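Local coordinates for protein BA_2500 (Bacillus anthracis, PDB 4GUC), which is of unknown function but forms a small, mostly beta single-chain domain of the DUF5065 family, whose fold is probably related to the E-set beta-sandwich proteins, at residues D9-Q14 and V101-L106; Y57-N62 and E66-R71. All coordinates share one frame; numbering follows the deposited sequence.

Contact 1 of 2, residues D9-Q14 and V101-L106; sequences DTWRWQ and VAVMKL
The indole of W11 lies across K105 and V103, packing the loop ahead of helix 16-22 onto strand 98-106 of the mixed beta-sheet in this DUF5065 domain. K105 supplies the main touch, a CH-pi contact: its CB sits over one face of the indole, 3.6 Å from the centroid of the W11 six-membered ring and 16° off the ring normal. Further along the same lysine, CD comes within 3.6 Å of W11 NE1, so the aliphatic part of the chain follows the ring toward its pyrrole side. The K105 chain stays extended as far as CE and bends only at chi4 (-66°), where NZ turns to the backbone oxygen of G107. V103 meets the CE3-CZ3 edge of the six-membered ring. Its carbonyl O lies in the ring plane at the edge, 3.5 Å from W11 CZ3, and its CG1, placed anti to the backbone N (chi1 178°), touches W11 CZ3 at 3.8 Å. K55, on neighbouring strand 53-59, adds a cation-pi contact to the indole.

No hydrogen bond joins the two segments; the polar bonds lie within the loop and run from it to strands 53-59 and 69-76. D9 OD1 forms a salt bridge with K55, and Y57 OH is a further partner of D9 OD2. In the modelled conformer of Q14, NE2 lies 2.7 Å from D9 OD2, which it meets on the anti lone pair, and 2.6 Å from W11 O, which it approaches from above the carbonyl plane. W11 N closes an Asx turn by donating to D9 OD2 at 3.1 Å, from above the carboxylate plane.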
loop_
_atom_site.group_PDB
_atom_site.type_symbol
_atom_site.label_atom_id
_atom_site.label_comp_id
_atom_site.label_asym_id
_atom_site.label_seq_id
_atom_site.Cartn_x
_atom_site.Cartn_y
_atom_site.Cartn_z
ATOM N N ASP A 9 12.230 6.533 -1.183
ATOM C CA ASP A 9 10.813 6.846 -1.088
ATOM C C ASP A 9 10.653 8.061 -0.155
ATOM O O ASP A 9 11.456 8.230 0.762
ATOM C CB ASP A 9 10.050 5.657 -0.510
ATOM C CG ASP A 9 8.533 5.830 -0.633
ATOM O OD1 ASP A 9 8.014 5.624 -1.771
ATOM O OD2 ASP A 9 7.865 6.117 0.393
ATOM N N THR A 10 9.618 8.874 -0.371
ATOM C CA THR A 10 9.394 10.091 0.411
ATOM C C THR A 10 8.377 10.055 1.552
ATOM O O THR A 10 8.279 11.000 2.358
ATOM C CB THR A 10 8.852 11.232 -0.525
ATOM O OG1 THR A 10 7.597 10.846 -1.102
ATOM C CG2 THR A 10 9.818 11.570 -1.629
ATOM N N TRP A 11 7.626 8.971 1.649
ATOM C CA TRP A 11 6.579 8.870 2.672
ATOM C C TRP A 11 7.163 8.785 4.078
ATOM O O TRP A 11 8.286 8.345 4.288
ATOM C CB TRP A 11 5.563 7.819 2.269
ATOM C CG TRP A 11 4.677 8.297 1.142
ATOM C CD1 TRP A 11 4.879 9.347 0.279
ATOM C CD2 TRP A 11 3.544 7.586 0.641
ATOM N NE1 TRP A 11 3.875 9.385 -0.667
ATOM C CE2 TRP A 11 3.040 8.312 -0.467
ATOM C CE3 TRP A 11 2.853 6.453 1.069
ATOM C CZ2 TRP A 11 1.894 7.902 -1.166
ATOM C CZ3 TRP A 11 1.747 6.047 0.354
ATOM C CH2 TRP A 11 1.283 6.768 -0.732
ATOM N N ARG A 12 6.367 9.178 5.056
ATOM C CA ARG A 12 6.856 9.239 6.421
ATOM C C ARG A 12 7.324 7.931 7.073
ATOM O O ARG A 12 8.390 7.913 7.690
ATOM C CB ARG A 12 5.813 9.931 7.301
ATOM C CG ARG A 12 6.374 10.329 8.668
ATOM C CD ARG A 12 5.374 11.125 9.494
ATOM N NE ARG A 12 4.926 12.324 8.796
ATOM C CZ ARG A 12 5.533 13.510 8.845
ATOM N NH1 ARG A 12 6.626 13.684 9.568
ATOM N NH2 ARG A 12 5.030 14.531 8.175
ATOM N N TRP A 13 6.559 6.857 6.928
ATOM C CA TRP A 13 6.899 5.575 7.553
ATOM C C TRP A 13 7.481 4.586 6.554
ATOM O O TRP A 13 6.776 4.093 5.666
ATOM C CB TRP A 13 5.641 5.003 8.201
ATOM C CG TRP A 13 4.930 5.990 9.062
ATOM C CD1 TRP A 13 3.678 6.502 8.858
ATOM C CD2 TRP A 13 5.460 6.666 10.206
ATOM N NE1 TRP A 13 3.375 7.406 9.846
ATOM C CE2 TRP A 13 4.457 7.528 10.681
ATOM C CE3 TRP A 13 6.677 6.599 10.899
ATOM C CZ2 TRP A 13 4.640 8.333 11.812
ATOM C CZ3 TRP A 13 6.861 7.393 12.030
ATOM C CH2 TRP A 13 5.847 8.254 12.472
ATOM N N GLN A 14 8.748 4.227 6.738
ATOM C CA GLN A 14 9.409 3.293 5.823
ATOM C C GLN A 14 9.847 2.031 6.544
ATOM O O GLN A 14 10.693 1.292 6.063
ATOM C CB GLN A 14 10.638 3.947 5.204
ATOM C CG GLN A 14 10.389 5.282 4.518
ATOM C CD GLN A 14 9.626 5.168 3.262
ATOM O OE1 GLN A 14 9.687 4.158 2.566
ATOM N NE2 GLN A 14 8.925 6.231 2.919
ATOM N N VAL A 101 2.577 -4.674 1.742
ATOM C CA VAL A 101 1.588 -3.868 2.458
ATOM C C VAL A 101 1.152 -2.729 1.581
ATOM O O VAL A 101 1.956 -2.185 0.820
ATOM C CB VAL A 101 2.093 -3.320 3.834
ATOM C CG1 VAL A 101 3.311 -2.441 3.692
ATOM C CG2 VAL A 101 0.964 -2.595 4.607
ATOM N N ALA A 102 -0.146 -2.400 1.621
ATOM C CA ALA A 102 -0.697 -1.285 0.865
ATOM C C ALA A 102 -0.877 -0.118 1.832
ATOM O O ALA A 102 -1.466 -0.267 2.917
ATOM C CB ALA A 102 -2.025 -1.641 0.193
ATOM N N VAL A 103 -0.376 1.047 1.425
ATOM C CA VAL A 103 -0.428 2.259 2.221
ATOM C C VAL A 103 -1.041 3.386 1.411
ATOM O O VAL A 103 -0.713 3.537 0.233
ATOM C CB VAL A 103 1.015 2.694 2.656
ATOM C CG1 VAL A 103 1.025 3.982 3.454
ATOM C CG2 VAL A 103 1.688 1.559 3.439
HETATM N N MSE A 104 -1.931 4.167 2.023
HETATM C CA MSE A 104 -2.526 5.316 1.392
HETATM C C MSE A 104 -2.114 6.593 2.087
HETATM O O MSE A 104 -2.147 6.669 3.333
HETATM C CB MSE A 104 -4.053 5.238 1.377
HETATM C CG MSE A 104 -4.716 6.410 0.608
HETATM SE SE MSE A 104 -6.620 6.377 0.436
HETATM C CE MSE A 104 -7.072 6.703 2.262
ATOM N N LYS A 105 -1.666 7.574 1.307
ATOM C CA LYS A 105 -1.343 8.899 1.820
ATOM C C LYS A 105 -2.543 9.775 1.410
ATOM O O LYS A 105 -2.941 9.793 0.230
ATOM C CB LYS A 105 -0.071 9.452 1.238
ATOM C CG LYS A 105 0.269 10.884 1.784
ATOM C CD LYS A 105 1.571 11.355 1.244
ATOM C CE LYS A 105 1.967 12.741 1.732
ATOM N NZ LYS A 105 1.052 13.812 1.240
ATOM N N LEU A 106 -3.108 10.507 2.371
ATOM C CA LEU A 106 -4.267 11.385 2.106
ATOM C C LEU A 106 -3.955 12.637 2.886
ATOM O O LEU A 106 -4.081 12.680 4.110
ATOM C CB LEU A 106 -5.557 10.751 2.573
ATOM C CG LEU A 106 -6.844 11.468 2.229
ATOM C CD1 LEU A 106 -7.066 11.501 0.709
ATOM C CD2 LEU A 106 -8.023 10.800 2.947
#

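Contact 2 of 2, residues Y57-N62 and E66-R71; sequences YQLSGN and EINLHR
H70 and S60 join side chain to backbone where the beta hairpin of strands 53-59 and 69-76 opens toward its connecting loop. The imidazole lies beside Q58 and S60, and its NE2 donates to S60 O at 2.8 Å; the oxygen is in the ring plane of H70, whereas the donor stands above the carbonyl plane of S60. With chi1 of 61°, S60 OG falls between its own backbone N and carbonyl carbon, a rotamer that brings it 3.2 Å from H70 CD2 and lets it donate to Q58 OE1, meeting it on a lone pair at 2.8 Å.

The side chains of Y57, L59, L69 and R71 lie on the other face of the hairpin. Y57 and L69 cross at about a right angle, Y57 CD1 resting 3.8 Å from L69 CB. R71 touches the phenol through CB, 4.1 Å from Y57 CE1, and its chain then carries the guanidinium off to D9. L59 and N68 run side by side in the same direction, with CD1 of the modelled L59 conformer 3.4 Å from N68 CG; N68 OD1 accepts from Y16 N.

Between the strands, Q58 and H70 form a hydrogen-bonded antiparallel pair, and S60 N donates to N68 O at 3.0 Å. As NE2 is the donor to S60 O, H70 must carry a proton there, and this ring-to-carbonyl bond adds a second polar tie at S60 beside the one from its backbone N.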
loop_
_atom_site.group_PDB
_atom_site.type_symbol
_atom_site.label_atom_id
_atom_site.label_comp_id
_atom_site.label_asym_id
_atom_site.label_seq_id
_atom_site.Cartn_x
_atom_site.Cartn_y
_atom_site.Cartn_z
ATOM N N TYR A 57 4.194 -1.659 -1.000
ATOM C CA TYR A 57 5.567 -1.858 -0.594
ATOM C C TYR A 57 5.816 -3.315 -0.226
ATOM O O TYR A 57 4.941 -4.001 0.304
ATOM C CB TYR A 57 5.881 -1.090 0.692
ATOM C CG TYR A 57 5.835 0.435 0.680
ATOM C CD1 TYR A 57 6.993 1.179 0.484
ATOM C CD2 TYR A 57 4.671 1.139 0.953
ATOM C CE1 TYR A 57 6.988 2.573 0.531
ATOM C CE2 TYR A 57 4.653 2.520 0.995
ATOM C CZ TYR A 57 5.810 3.238 0.808
ATOM O OH TYR A 57 5.716 4.601 0.907
ATOM N N GLN A 58 7.033 -3.793 -0.483
ATOM C CA GLN A 58 7.443 -5.109 -0.072
ATOM C C GLN A 58 8.145 -4.943 1.293
ATOM O O GLN A 58 8.881 -3.983 1.528
ATOM C CB GLN A 58 8.445 -5.716 -1.060
ATOM C CG GLN A 58 8.859 -7.113 -0.699
ATOM C CD GLN A 58 10.005 -7.626 -1.551
ATOM O OE1 GLN A 58 11.157 -7.497 -1.137
ATOM N NE2 GLN A 58 9.721 -8.057 -2.754
ATOM N N LEU A 59 7.899 -5.876 2.208
ATOM C CA LEU A 59 8.522 -5.865 3.532
ATOM C C LEU A 59 9.704 -6.855 3.464
ATOM O O LEU A 59 9.486 -8.078 3.346
ATOM C CB LEU A 59 7.495 -6.261 4.615
ATOM C CG LEU A 59 8.002 -6.379 6.064
ATOM C CD1 LEU A 59 8.729 -5.167 6.532
ATOM C CD2 LEU A 59 6.861 -6.683 7.017
ATOM N N SER A 60 10.934 -6.349 3.567
ATOM C CA SER A 60 12.094 -7.204 3.503
ATOM C C SER A 60 13.290 -6.469 4.047
ATOM O O SER A 60 13.353 -5.244 4.051
ATOM C CB SER A 60 12.330 -7.714 2.088
ATOM O OG SER A 60 12.570 -6.668 1.181
ATOM N N GLY A 61 14.252 -7.241 4.517
ATOM C CA GLY A 61 15.455 -6.669 5.074
ATOM C C GLY A 61 15.768 -7.267 6.427
ATOM O O GLY A 61 15.025 -8.084 6.969
ATOM N N ASN A 62 16.889 -6.840 6.970
ATOM C CA ASN A 62 17.336 -7.315 8.232
ATOM C C ASN A 62 16.586 -6.576 9.332
ATOM O O ASN A 62 16.190 -5.442 9.168
ATOM C CB ASN A 62 18.832 -7.018 8.380
ATOM C CG ASN A 62 19.415 -7.622 9.621
ATOM O OD1 ASN A 62 19.617 -6.919 10.587
ATOM N ND2 ASN A 62 19.585 -8.953 9.641
ATOM N N GLU A 66 16.816 0.353 9.458
ATOM C CA GLU A 66 15.824 1.411 9.737
ATOM C C GLU A 66 14.717 1.373 8.671
ATOM O O GLU A 66 13.551 1.589 8.982
ATOM C CB GLU A 66 16.454 2.810 9.808
ATOM C CG GLU A 66 17.446 2.980 10.965
ATOM C CD GLU A 66 16.873 2.708 12.384
ATOM O OE1 GLU A 66 15.705 3.059 12.696
ATOM O OE2 GLU A 66 17.637 2.164 13.217
ATOM N N ILE A 67 15.077 1.041 7.447
ATOM C CA ILE A 67 14.146 0.960 6.310
ATOM C C ILE A 67 13.936 -0.462 5.871
ATOM O O ILE A 67 14.884 -1.150 5.494
ATOM C CB ILE A 67 14.638 1.807 5.102
ATOM C CG1 ILE A 67 14.687 3.290 5.493
ATOM C CG2 ILE A 67 13.693 1.630 3.895
ATOM C CD1 ILE A 67 15.269 4.214 4.423
ATOM N N ASN A 68 12.702 -0.954 6.034
ATOM C CA ASN A 68 12.363 -2.317 5.610
ATOM C C ASN A 68 11.138 -2.405 4.681
ATOM O O ASN A 68 10.642 -3.492 4.418
ATOM C CB ASN A 68 12.273 -3.315 6.775
ATOM C CG ASN A 68 11.100 -3.055 7.709
ATOM O OD1 ASN A 68 10.204 -2.279 7.413
ATOM N ND2 ASN A 68 11.075 -3.772 8.833
ATOM N N LEU A 69 10.669 -1.243 4.219
ATOM C CA LEU A 69 9.546 -1.134 3.252
ATOM C C LEU A 69 10.156 -0.653 1.919
ATOM O O LEU A 69 10.893 0.334 1.917
ATOM C CB LEU A 69 8.466 -0.189 3.747
ATOM C CG LEU A 69 7.728 -0.665 4.997
ATOM C CD1 LEU A 69 6.612 0.339 5.383
ATOM C CD2 LEU A 69 7.155 -2.078 4.803
ATOM N N HIS A 70 9.915 -1.353 0.813
ATOM C CA HIS A 70 10.492 -1.025 -0.488
ATOM C C HIS A 70 9.363 -0.860 -1.470
ATOM O O HIS A 70 8.585 -1.791 -1.696
ATOM C CB HIS A 70 11.429 -2.176 -0.849
ATOM C CG HIS A 70 12.378 -2.502 0.266
ATOM N ND1 HIS A 70 13.471 -1.714 0.563
ATOM C CD2 HIS A 70 12.371 -3.496 1.188
ATOM C CE1 HIS A 70 14.107 -2.225 1.605
ATOM N NE2 HIS A 70 13.460 -3.307 2.001
ATOM N N ARG A 71 9.249 0.310 -2.077
ATOM C CA ARG A 71 8.154 0.592 -2.995
ATOM C C ARG A 71 8.177 -0.234 -4.268
ATOM O O ARG A 71 9.183 -0.278 -4.964
ATOM C CB ARG A 71 8.160 2.082 -3.373
ATOM C CG ARG A 71 6.884 2.496 -4.166
ATOM C CD ARG A 71 6.903 3.919 -4.657
ATOM N NE ARG A 71 7.979 4.164 -5.618
ATOM C CZ ARG A 71 9.163 4.734 -5.349
ATOM N NH1 ARG A 71 9.462 5.194 -4.138
ATOM N NH2 ARG A 71 10.060 4.876 -6.318
HETATM O O HOH W 1 14.007 -3.676 9.914
#

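In sequence, contact 2 falls between the two halves of contact 1: 57-62 and 66-71 come after 9-14 and before 101-106. Their centres are 12 Å apart, and both reach the mixed sheet, in which strand 53-59 runs between strands 69-76 and 98-106. The two contacts meet directly at D9, whose OD2 lies 2.7 Å from Y57 OH, a probable hydrogen bond, and whose OD1 forms a salt bridge with R71 NH1. Y57 OH also packs against W11 CE3. The N-terminal loop is thereby tied to three neighbouring strands of one sheet within the single DUF5065 domain.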